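Local coordinates for enoyl-acyl carrier protein reductase (Uncultured bacterium, PDB 6KIA) that probably catalyses the NADH-dependent reduction of enoyl-acyl carrier protein in bacterial fatty acid synthesis and is associated with resistance to triclosan, at residues A175-I178 with E184-L187; R177-R182 with S259-K264; S112-K117 with S189-N194; G240-E245 with E362-P367. One frame throughout, in Å; residues are numbered along the deposited sequence.

Contact 1: A175-I178 with E184-L187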
# COMPACT_ATOMS: atom_id res chain seq x y z
N ALA A 175 -15.02 -8.14 10.40
CA ALA A 175 -13.84 -7.28 10.34
C ALA A 175 -13.70 -6.41 11.59
O ALA A 175 -12.59 -6.19 12.06
CB ALA A 175 -13.89 -6.41 9.10
N ASN A 176 -14.80 -5.85 12.09
CA ASN A 176 -14.72 -5.01 13.27
C ASN A 176 -14.34 -5.84 14.48
O ASN A 176 -13.65 -5.36 15.39
CB ASN A 176 -16.05 -4.30 13.54
CG ASN A 176 -16.36 -3.23 12.52
OD1 ASN A 176 -15.45 -2.67 11.90
ND2 ASN A 176 -17.64 -2.94 12.34
N ARG A 177 -14.75 -7.11 14.47
CA ARG A 177 -14.31 -7.98 15.56
C ARG A 177 -12.82 -8.34 15.42
O ARG A 177 -12.08 -8.35 16.40
CB ARG A 177 -15.16 -9.24 15.60
CG ARG A 177 -16.53 -9.02 16.24
CD ARG A 177 -17.22 -10.33 16.56
NE ARG A 177 -16.47 -11.13 17.53
CZ ARG A 177 -16.78 -12.38 17.86
NH1 ARG A 177 -17.83 -12.96 17.30
NH2 ARG A 177 -16.05 -13.04 18.75
N ILE A 178 -12.38 -8.63 14.20
CA ILE A 178 -11.00 -9.04 14.00
C ILE A 178 -10.01 -7.90 14.23
O ILE A 178 -8.95 -8.09 14.84
CB ILE A 178 -10.78 -9.61 12.59
CG1 ILE A 178 -11.55 -10.93 12.45
CG2 ILE A 178 -9.29 -9.86 12.34
CD1 ILE A 178 -11.53 -11.47 11.06
N GLU A 184 -14.42 -10.52 25.04
CA GLU A 184 -15.32 -11.48 24.42
C GLU A 184 -15.60 -11.11 22.97
O GLU A 184 -16.05 -11.96 22.19
CB GLU A 184 -16.63 -11.56 25.20
CG GLU A 184 -17.76 -10.75 24.60
CD GLU A 184 -18.89 -10.51 25.58
OE1 GLU A 184 -18.98 -11.27 26.57
OE2 GLU A 184 -19.68 -9.58 25.35
N ARG A 185 -15.33 -9.86 22.60
CA ARG A 185 -15.57 -9.42 21.23
C ARG A 185 -14.36 -9.68 20.33
O ARG A 185 -14.43 -9.49 19.11
CB ARG A 185 -15.97 -7.94 21.21
CG ARG A 185 -17.20 -7.68 20.36
CD ARG A 185 -18.45 -8.26 21.02
NE ARG A 185 -19.66 -8.08 20.22
CZ ARG A 185 -20.15 -8.99 19.38
NH1 ARG A 185 -21.26 -8.74 18.70
NH2 ARG A 185 -19.53 -10.16 19.22
N PHE A 186 -13.27 -10.16 20.92
CA PHE A 186 -12.09 -10.54 20.14
C PHE A 186 -12.44 -11.69 19.20
O PHE A 186 -13.15 -12.62 19.57
CB PHE A 186 -10.93 -10.97 21.05
CG PHE A 186 -9.78 -11.61 20.29
CD1 PHE A 186 -8.91 -10.83 19.55
CD2 PHE A 186 -9.59 -12.98 20.31
CE1 PHE A 186 -7.85 -11.40 18.84
CE2 PHE A 186 -8.53 -13.57 19.59
CZ PHE A 186 -7.67 -12.77 18.86
N LEU A 187 -11.93 -11.63 17.98
CA LEU A 187 -12.05 -12.72 17.02
C LEU A 187 -10.71 -12.88 16.33
O LEU A 187 -10.18 -11.91 15.80
CB LEU A 187 -13.15 -12.43 16.00
CG LEU A 187 -13.49 -13.53 15.00
CD1 LEU A 187 -13.90 -14.81 15.69
CD2 LEU A 187 -14.60 -13.02 14.09

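Contact 2: R177-R182 with S259-K264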
# COMPACT_ATOMS: atom_id res chain seq x y z
N ARG A 177 -14.75 -7.11 14.47
CA ARG A 177 -14.31 -7.98 15.56
C ARG A 177 -12.82 -8.34 15.42
O ARG A 177 -12.08 -8.35 16.40
CB ARG A 177 -15.16 -9.24 15.60
CG ARG A 177 -16.53 -9.02 16.24
CD ARG A 177 -17.22 -10.33 16.56
NE ARG A 177 -16.47 -11.13 17.53
CZ ARG A 177 -16.78 -12.38 17.86
NH1 ARG A 177 -17.83 -12.96 17.30
NH2 ARG A 177 -16.05 -13.04 18.75
N ILE A 178 -12.38 -8.63 14.20
CA ILE A 178 -11.00 -9.04 14.00
C ILE A 178 -10.01 -7.90 14.23
O ILE A 178 -8.95 -8.09 14.84
CB ILE A 178 -10.78 -9.61 12.59
CG1 ILE A 178 -11.55 -10.93 12.45
CG2 ILE A 178 -9.29 -9.86 12.34
CD1 ILE A 178 -11.53 -11.47 11.06
N TYR A 179 -10.37 -6.71 13.78
CA TYR A 179 -9.43 -5.60 13.80
C TYR A 179 -9.56 -4.75 15.05
O TYR A 179 -8.57 -4.14 15.48
CB TYR A 179 -9.62 -4.73 12.55
CG TYR A 179 -9.29 -5.44 11.26
CD1 TYR A 179 -8.16 -6.25 11.16
CD2 TYR A 179 -10.11 -5.33 10.14
CE1 TYR A 179 -7.85 -6.92 9.98
CE2 TYR A 179 -9.82 -5.99 8.96
CZ TYR A 179 -8.69 -6.79 8.89
OH TYR A 179 -8.38 -7.45 7.73
N LYS A 180 -10.76 -4.74 15.66
CA LYS A 180 -10.99 -3.88 16.84
C LYS A 180 -11.46 -4.60 18.11
O LYS A 180 -11.55 -3.98 19.17
CB LYS A 180 -12.04 -2.80 16.50
CG LYS A 180 -11.73 -1.97 15.26
CD LYS A 180 -12.88 -1.02 14.94
CE LYS A 180 -12.48 0.05 13.93
NZ LYS A 180 -12.01 -0.52 12.63
N GLY A 181 -11.72 -5.90 18.02
CA GLY A 181 -12.34 -6.63 19.11
C GLY A 181 -11.43 -6.99 20.26
O GLY A 181 -10.31 -7.47 20.06
N ARG A 182 -11.90 -6.71 21.47
CA ARG A 182 -11.20 -7.07 22.69
C ARG A 182 -12.12 -7.89 23.60
O ARG A 182 -13.33 -7.84 23.46
CB ARG A 182 -10.76 -5.81 23.43
CG ARG A 182 -9.51 -5.18 22.87
CD ARG A 182 -9.06 -4.05 23.79
NE ARG A 182 -9.95 -2.91 23.65
CZ ARG A 182 -9.81 -1.76 24.30
NH1 ARG A 182 -10.67 -0.77 24.09
NH2 ARG A 182 -8.82 -1.59 25.17
N SER A 259 -2.68 -8.44 12.79
CA SER A 259 -2.29 -9.41 11.77
C SER A 259 -2.59 -8.85 10.37
O SER A 259 -3.72 -8.48 10.05
CB SER A 259 -3.04 -10.73 12.03
OG SER A 259 -2.95 -11.64 10.95
N TYR A 260 -1.55 -8.79 9.54
CA TYR A 260 -1.69 -8.17 8.23
C TYR A 260 -2.22 -9.17 7.20
O TYR A 260 -1.47 -9.97 6.66
CB TYR A 260 -0.35 -7.59 7.80
CG TYR A 260 -0.39 -6.82 6.52
CD1 TYR A 260 -0.93 -5.55 6.48
CD2 TYR A 260 0.13 -7.37 5.36
CE1 TYR A 260 -0.96 -4.83 5.28
CE2 TYR A 260 0.10 -6.66 4.17
CZ TYR A 260 -0.44 -5.40 4.14
OH TYR A 260 -0.46 -4.71 2.94
N THR A 261 -3.52 -9.10 6.93
CA THR A 261 -4.21 -10.12 6.17
C THR A 261 -3.78 -10.17 4.71
O THR A 261 -3.95 -11.19 4.05
CB THR A 261 -5.72 -9.91 6.26
OG1 THR A 261 -6.06 -8.63 5.71
CG2 THR A 261 -6.11 -9.92 7.71
N GLN A 262 -3.21 -9.07 4.22
CA GLN A 262 -2.73 -8.97 2.83
C GLN A 262 -1.31 -9.54 2.70
O GLN A 262 -0.68 -9.44 1.64
CB GLN A 262 -2.75 -7.51 2.39
CG GLN A 262 -4.13 -6.96 2.06
CD GLN A 262 -4.62 -7.22 0.65
OE1 GLN A 262 -3.95 -7.86 -0.18
NE2 GLN A 262 -5.82 -6.73 0.37
N GLY A 263 -0.79 -10.12 3.78
CA GLY A 263 0.60 -10.53 3.85
C GLY A 263 1.03 -11.55 2.81
O GLY A 263 2.07 -11.42 2.17
N LYS A 264 0.22 -12.58 2.65
CA LYS A 264 0.47 -13.59 1.62
C LYS A 264 0.54 -12.96 0.21
O LYS A 264 1.40 -13.32 -0.61
CB LYS A 264 -0.59 -14.68 1.68
CG LYS A 264 -0.47 -15.58 2.90
CD LYS A 264 0.79 -16.42 2.80
CE LYS A 264 0.97 -17.35 3.99
NZ LYS A 264 2.28 -18.07 3.89

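Contact 3: S112-K117 with S189-N194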
# COMPACT_ATOMS: atom_id res chain seq x y z
N SER A 112 -23.63 -18.14 10.90
CA SER A 112 -23.40 -19.23 9.96
C SER A 112 -22.06 -19.15 9.23
O SER A 112 -21.57 -20.16 8.73
CB SER A 112 -24.54 -19.31 8.94
OG SER A 112 -24.42 -18.34 7.92
N TRP A 113 -21.47 -17.96 9.17
CA TRP A 113 -20.38 -17.73 8.22
C TRP A 113 -19.13 -18.61 8.45
O TRP A 113 -18.47 -18.97 7.48
CB TRP A 113 -19.95 -16.25 8.23
CG TRP A 113 -19.25 -15.81 9.46
CD1 TRP A 113 -19.81 -15.25 10.57
CD2 TRP A 113 -17.84 -15.86 9.71
NE1 TRP A 113 -18.84 -14.97 11.51
CE2 TRP A 113 -17.62 -15.33 11.00
CE3 TRP A 113 -16.73 -16.30 8.97
CZ2 TRP A 113 -16.35 -15.23 11.56
CZ3 TRP A 113 -15.48 -16.22 9.53
CH2 TRP A 113 -15.29 -15.67 10.81
N GLN A 114 -18.82 -18.98 9.69
CA GLN A 114 -17.59 -19.73 9.94
C GLN A 114 -17.69 -21.14 9.40
O GLN A 114 -16.68 -21.77 9.06
CB GLN A 114 -17.25 -19.80 11.43
CG GLN A 114 -16.60 -18.57 11.99
CD GLN A 114 -15.83 -18.84 13.27
OE1 GLN A 114 -14.94 -19.69 13.31
NE2 GLN A 114 -16.19 -18.13 14.33
N ASP A 115 -18.92 -21.62 9.29
CA ASP A 115 -19.15 -22.99 8.88
C ASP A 115 -19.70 -23.08 7.45
O ASP A 115 -19.75 -24.18 6.89
CB ASP A 115 -20.13 -23.65 9.85
CG ASP A 115 -19.51 -23.91 11.21
OD1 ASP A 115 -18.31 -24.26 11.27
OD2 ASP A 115 -20.23 -23.76 12.22
N ASP A 116 -20.10 -21.94 6.88
CA ASP A 116 -20.63 -21.94 5.50
C ASP A 116 -19.56 -22.34 4.49
O ASP A 116 -18.41 -21.93 4.59
CB ASP A 116 -21.21 -20.57 5.13
CG ASP A 116 -22.61 -20.34 5.68
OD1 ASP A 116 -23.32 -21.32 6.01
OD2 ASP A 116 -23.01 -19.16 5.79
N LYS A 117 -19.97 -23.14 3.50
CA LYS A 117 -19.01 -23.65 2.53
C LYS A 117 -19.38 -23.11 1.15
O LYS A 117 -20.55 -22.90 0.86
CB LYS A 117 -19.01 -25.18 2.53
CG LYS A 117 -18.43 -25.76 3.83
CD LYS A 117 -17.08 -25.19 4.20
CE LYS A 117 -16.66 -25.76 5.53
NZ LYS A 117 -15.35 -25.30 6.03
N SER A 189 -7.70 -13.74 13.73
CA SER A 189 -7.50 -13.71 12.29
C SER A 189 -7.68 -15.10 11.67
O SER A 189 -8.23 -15.25 10.57
CB SER A 189 -6.12 -13.16 11.97
OG SER A 189 -5.11 -13.88 12.67
N SER A 190 -7.23 -16.10 12.42
CA SER A 190 -7.32 -17.50 12.01
C SER A 190 -8.75 -17.95 11.77
O SER A 190 -9.01 -18.76 10.88
CB SER A 190 -6.66 -18.40 13.05
OG SER A 190 -5.25 -18.27 12.96
N ALA A 191 -9.68 -17.44 12.57
CA ALA A 191 -11.10 -17.78 12.41
C ALA A 191 -11.60 -17.35 11.03
O ALA A 191 -12.34 -18.08 10.35
CB ALA A 191 -11.94 -17.13 13.51
N LEU A 192 -11.20 -16.16 10.59
CA LEU A 192 -11.56 -15.72 9.26
C LEU A 192 -10.85 -16.55 8.20
O LEU A 192 -11.47 -17.05 7.25
CB LEU A 192 -11.20 -14.24 9.05
CG LEU A 192 -11.45 -13.70 7.64
CD1 LEU A 192 -12.92 -13.80 7.27
CD2 LEU A 192 -10.94 -12.26 7.49
N LEU A 193 -9.54 -16.68 8.35
CA LEU A 193 -8.74 -17.28 7.27
C LEU A 193 -9.05 -18.77 7.06
O LEU A 193 -8.88 -19.29 5.95
CB LEU A 193 -7.25 -17.06 7.52
CG LEU A 193 -6.76 -15.61 7.44
CD1 LEU A 193 -5.28 -15.55 7.10
CD2 LEU A 193 -7.56 -14.78 6.43
N ASN A 194 -9.50 -19.46 8.10
CA ASN A 194 -9.83 -20.88 7.96
C ASN A 194 -11.22 -21.13 7.38
O ASN A 194 -11.54 -22.24 6.92
CB ASN A 194 -9.72 -21.60 9.30
CG ASN A 194 -8.30 -21.64 9.83
OD1 ASN A 194 -7.34 -21.63 9.06
ND2 ASN A 194 -8.17 -21.69 11.15
O HOH W 1 -13.09 -20.47 11.13
O HOH W 2 -12.78 -23.72 5.10

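Contact 4: G240-E245 with E362-P367. With NAI (1,4-dihydronicotinamide adenine dinucleotide), chain D.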
# COMPACT_ATOMS: atom_id res chain seq x y z
N GLY A 240 5.03 -2.12 -1.46
CA GLY A 240 4.86 -3.34 -0.71
C GLY A 240 4.67 -3.01 0.74
O GLY A 240 5.01 -1.91 1.17
N TYR A 241 4.11 -3.95 1.50
CA TYR A 241 4.23 -3.88 2.96
C TYR A 241 4.73 -5.24 3.45
O TYR A 241 4.18 -6.27 3.06
CB TYR A 241 2.92 -3.54 3.66
CG TYR A 241 3.12 -3.50 5.17
CD1 TYR A 241 3.89 -2.50 5.75
CD2 TYR A 241 2.59 -4.50 5.99
CE1 TYR A 241 4.12 -2.46 7.11
CE2 TYR A 241 2.81 -4.47 7.36
CZ TYR A 241 3.56 -3.45 7.92
OH TYR A 241 3.80 -3.40 9.28
N HIS A 242 5.81 -5.23 4.24
CA HIS A 242 6.37 -6.48 4.76
C HIS A 242 7.07 -6.17 6.07
O HIS A 242 8.21 -6.59 6.31
CB HIS A 242 7.34 -7.10 3.74
CG HIS A 242 7.62 -8.55 3.98
ND1 HIS A 242 8.08 -9.39 2.99
CD2 HIS A 242 7.50 -9.31 5.09
CE1 HIS A 242 8.21 -10.62 3.47
NE2 HIS A 242 7.87 -10.59 4.75
N GLY A 243 6.41 -5.35 6.88
CA GLY A 243 7.01 -4.87 8.12
C GLY A 243 8.05 -3.80 7.87
O GLY A 243 8.52 -3.60 6.74
N THR A 244 8.46 -3.12 8.94
CA THR A 244 9.32 -1.95 8.81
C THR A 244 10.31 -1.85 9.99
O THR A 244 9.95 -2.15 11.12
CB THR A 244 8.46 -0.67 8.76
OG1 THR A 244 7.55 -0.76 7.65
CG2 THR A 244 9.31 0.59 8.66
N GLU A 245 11.56 -1.43 9.72
CA GLU A 245 12.50 -1.20 10.82
C GLU A 245 12.27 0.16 11.44
O GLU A 245 12.27 1.21 10.75
CB GLU A 245 13.95 -1.31 10.35
CG GLU A 245 14.33 -2.66 9.81
CD GLU A 245 15.79 -2.73 9.36
OE1 GLU A 245 16.17 -1.94 8.49
OE2 GLU A 245 16.54 -3.58 9.87
N GLU A 362 9.99 -14.80 9.92
CA GLU A 362 9.75 -15.97 9.10
C GLU A 362 8.29 -16.38 9.23
O GLU A 362 7.70 -16.90 8.29
CB GLU A 362 10.65 -17.14 9.53
CG GLU A 362 11.91 -16.79 10.37
CD GLU A 362 12.74 -15.63 9.84
OE1 GLU A 362 13.06 -15.60 8.64
OE2 GLU A 362 13.07 -14.73 10.66
N ALA A 363 7.69 -16.06 10.37
CA ALA A 363 6.31 -16.44 10.64
C ALA A 363 5.27 -15.47 10.07
O ALA A 363 4.08 -15.71 10.16
CB ALA A 363 6.11 -16.59 12.15
N TRP A 364 5.74 -14.37 9.48
CA TRP A 364 4.88 -13.29 8.99
C TRP A 364 3.98 -13.68 7.83
O TRP A 364 4.43 -14.36 6.91
CB TRP A 364 5.77 -12.11 8.58
CG TRP A 364 5.08 -10.81 8.26
CD1 TRP A 364 4.80 -9.81 9.14
CD2 TRP A 364 4.62 -10.36 6.97
NE1 TRP A 364 4.19 -8.77 8.49
CE2 TRP A 364 4.06 -9.08 7.16
CE3 TRP A 364 4.62 -10.91 5.68
CZ2 TRP A 364 3.52 -8.33 6.12
CZ3 TRP A 364 4.07 -10.18 4.63
CH2 TRP A 364 3.53 -8.90 4.85
N PRO A 365 2.70 -13.26 7.86
CA PRO A 365 2.00 -12.56 8.95
C PRO A 365 1.48 -13.52 10.00
O PRO A 365 0.89 -14.55 9.66
CB PRO A 365 0.83 -11.87 8.24
CG PRO A 365 0.55 -12.73 7.03
CD PRO A 365 1.86 -13.42 6.66
N MET A 366 1.69 -13.19 11.27
CA MET A 366 1.23 -14.07 12.34
C MET A 366 -0.26 -13.87 12.64
O MET A 366 -0.83 -12.82 12.37
CB MET A 366 2.06 -13.83 13.59
CG MET A 366 3.55 -14.16 13.39
SD MET A 366 4.61 -13.70 14.78
CE MET A 366 4.01 -14.85 16.03
N PRO A 367 -0.92 -14.90 13.20
CA PRO A 367 -2.28 -14.71 13.70
C PRO A 367 -2.30 -13.74 14.89
O PRO A 367 -1.33 -13.68 15.65
CB PRO A 367 -2.70 -16.12 14.15
CG PRO A 367 -1.75 -17.05 13.45
CD PRO A 367 -0.47 -16.31 13.29
PA NAI D . -5.07 4.08 -1.19
O1A NAI D . -4.85 5.53 -1.49
O2A NAI D . -6.48 3.66 -0.79
O5B NAI D . -4.57 3.26 -2.46
C5B NAI D . -5.18 2.03 -2.80
C4B NAI D . -4.77 1.82 -4.29
O4B NAI D . -5.31 0.41 -4.65
C3B NAI D . -5.33 2.66 -5.08
O3B NAI D . -4.41 3.10 -6.17
C2B NAI D . -6.62 1.85 -5.72
O2B NAI D . -7.06 2.53 -6.96
C1B NAI D . -6.17 0.66 -5.89
N9A NAI D . -7.24 -0.35 -5.74
C8A NAI D . -8.00 -0.78 -4.72
N7A NAI D . -8.82 -1.72 -5.18
C5A NAI D . -8.55 -1.90 -6.50
C6A NAI D . -9.16 -2.77 -7.38
N6A NAI D . -10.21 -3.75 -7.26
N1A NAI D . -8.74 -2.77 -8.66
C2A NAI D . -7.74 -1.92 -9.06
N3A NAI D . -7.14 -1.04 -8.17
C4A NAI D . -7.57 -1.05 -6.87
O3 NAI D . -4.10 3.56 0.04
PN NAI D . -2.51 3.29 0.05
O1N NAI D . -1.77 4.52 -0.37
O2N NAI D . -2.24 2.86 1.49
O5D NAI D . -2.23 2.09 -0.96
C5D NAI D . -1.31 2.22 -2.03
C4D NAI D . -0.29 1.07 -1.92
O4D NAI D . 0.47 1.29 -0.86
C3D NAI D . -1.00 -0.26 -1.65
O3D NAI D . -0.52 -1.27 -2.48
C2D NAI D . -0.57 -0.54 -0.20
O2D NAI D . -0.74 -1.98 0.08
C1D NAI D . 0.66 -0.11 -0.13
N1N NAI D . 1.13 0.13 1.23
C2N NAI D . 0.35 0.76 2.17
C3N NAI D . 0.82 0.91 3.48
C7N NAI D . -0.00 1.64 4.54
O7N NAI D . 0.25 1.50 5.74
N7N NAI D . -1.06 2.49 4.13
C4N NAI D . 2.08 0.46 3.86
C5N NAI D . 2.88 -0.14 2.88
C6N NAI D . 2.40 -0.30 1.58

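Contact 1: A175-I178 with E184-L187
R177 reaches from the last turn of helix 169-180 to two successive carbonyls of the returning chain. Its NE donates to R185 O at 3.1 Å, nearly straight and in the plane of the guanidinium, while NH2 donates to F186 O at 3.0 Å along a more bent path (148°). Both donors stand well above the plane of the carbonyl they meet. A bend at chi3 (62°) turns the guanidinium back toward these oxygens, and two bonds fix its rotation. Arginine suits the place by offering several N-H bonds close together. Helix 169-180 ends here, the chain doubles back through the 3-10 segment that includes E184 and R185, and R177 ties the two limbs before helix 189-194. L187 lies over one face of the R177 guanidinium with CB and CD1; R185 NH2 lies 3.4 Å above the other. The R185 side chain crosses that of R177 at about a right angle, the guanidinium planes 43° apart, and the neighbouring carbonyls probably ease the closeness of like charges. L187 is the apolar partner, its CD2 meeting I178 CG1 at 4.0 Å. Its buried O, which has no conventional partner, receives a nearly straight CA-H...O contact from I178 CA at 3.5 Å.

Contact 2: R177-R182 with S259-K264
Y179 OH and T261 OG1 share a long hydrogen bond of 3.3 Å, and it is the one polar link between the segments. Either hydroxyl could be the donor. The two side chains arrive from opposite directions, so the phenol meets T261 at its hydroxyl end and ring edge. T261 answers with both branches: OG1 shares the hydrogen bond, while the methyl CG2 sits near the plane of the tyrosine ring, 3.4 Å from Y179 OH and 4.1 Å from Y179 CE1. With chi1 at 61°, OG1 of T261 is set between the backbone N and the carbonyl carbon, which leaves CG2 on the flank where it can touch the ring edge. Threonine therefore fits well, offering a hydroxyl and a methyl side by side. Tyrosine fits because its long, rigid side chain carries the hydroxyl across to T261, although the nearest CA atoms of the two segments, Y179 CA and S259 CA, are 8.3 Å apart. S259 adds little, its O lying 4.4 Å from Y179 CE1 near the ring plane.

T261 stands in a type I turn running from Y260 to G263 and closed by G263 N to Y260 O; Q262 follows as the N-cap of helix 263-278. Y260 belongs to the NADH pocket, and its ring packs edge-to-face with Y241. Y179 in turn makes an edge-to-face pair with F299, and T261 rests on F205. The contact thus joins the C-terminal end of helix 169-180 to the turn that leads into helix 263-278, with helix 196-219 packed beside T261.

Contact 3: S112-K117 with S189-N194
W113 turns the edge of its six-membered ring to L192 CA, with CZ3 3.7 Å from A191 O, so that the loop between helices 101-105 and 120-146 packs against the short helix 189-194, a peripheral junction in this protein of the NAD(P)-binding Rossmann clan. Atom CZ3 of W113 lies 4.0 Å from L192 CA and 4.2 Å from the methyl L192 CD1. W113 chi1 of 70° places the indole between its own backbone N and carbonyl carbon, and from there it projects to the helix. A broad apolar ring suits the position, since it also packs on I174 and L197. Q114 approaches beside it: its CG lies over one face of the W113 ring, toward the rim, and the extended chain brings OE1 to 3.9 Å from A191 CB. The small alanine lets this loop come near the helix. The segments are joined by water, not by direct polar bonds. One water donates to Q114 OE1 at 3.0 Å and to A191 O at 2.6 Å. The long side chain of the exposed K117 takes part in a looser bridge: a second water donates to N194 O at 2.7 Å and accepts a weak bond, 3.2 Å long, from K117 NZ.

Contact 4: G240-E245 with E362-P367
H242 and W364 form the tight part of this contact, an offset stack of the imidazole on the six-membered ring of the indole. The centroids are 4.2 Å apart and the planes 27° from parallel; H242 CD2 comes within 3.3 Å of W364 CE3. W364 CG is anti to the backbone N (chi1 -170°), which carries the indole toward the other segment, where H242 CA also lies over the six-membered ring in a CH-pi contact. P365 CB backs the opposite face. Tryptophan is apt because its large surface serves several neighbours: CZ2 packs 3.9 Å from Y241 CD2, and CH2 lies 3.2 Å from Y241 O, a buried oxygen without a hydrogen-bonding partner. Polar ends are held from outside, W364 NE1 by T256, H242 ND1 by E270, and Y241 OH by E290 and Y257 N. On the loose side, the exposed E362, which is poorly ordered, and the exposed P367 do not touch 240-245. Inward, G240 ends strand 234-240 of the mostly parallel central sheet. G240 O lies 3.1 Å from C6N of NADH, and Y241 CB 3.5 Å from its C5N; a nicotinamide site just past the C-terminal end of a core strand is characteristic of Rossmann-type reductases.

The four contacts form a connected group that runs from the surface to the cofactor. Contacts 1 and 2 share R177 and I178, with centres about 9 Å apart, and I178 joins both to contact 3 where its CD1 meets L192 CB at 3.4 Å. Contact 2 leads inward to contact 4: S259 OG lies 2.8 Å from M366 O, and Y260 CD2 packs 3.6 Å from W364 CZ2. P367 also touches S189 and S190, so the outer end of contact 4 reaches contact 3 although their centres lie about 23 Å apart. NADH touches Y260 of contact 2 and G240 and Y241 of contact 4, whereas contacts 1 and 3 belong to the periphery.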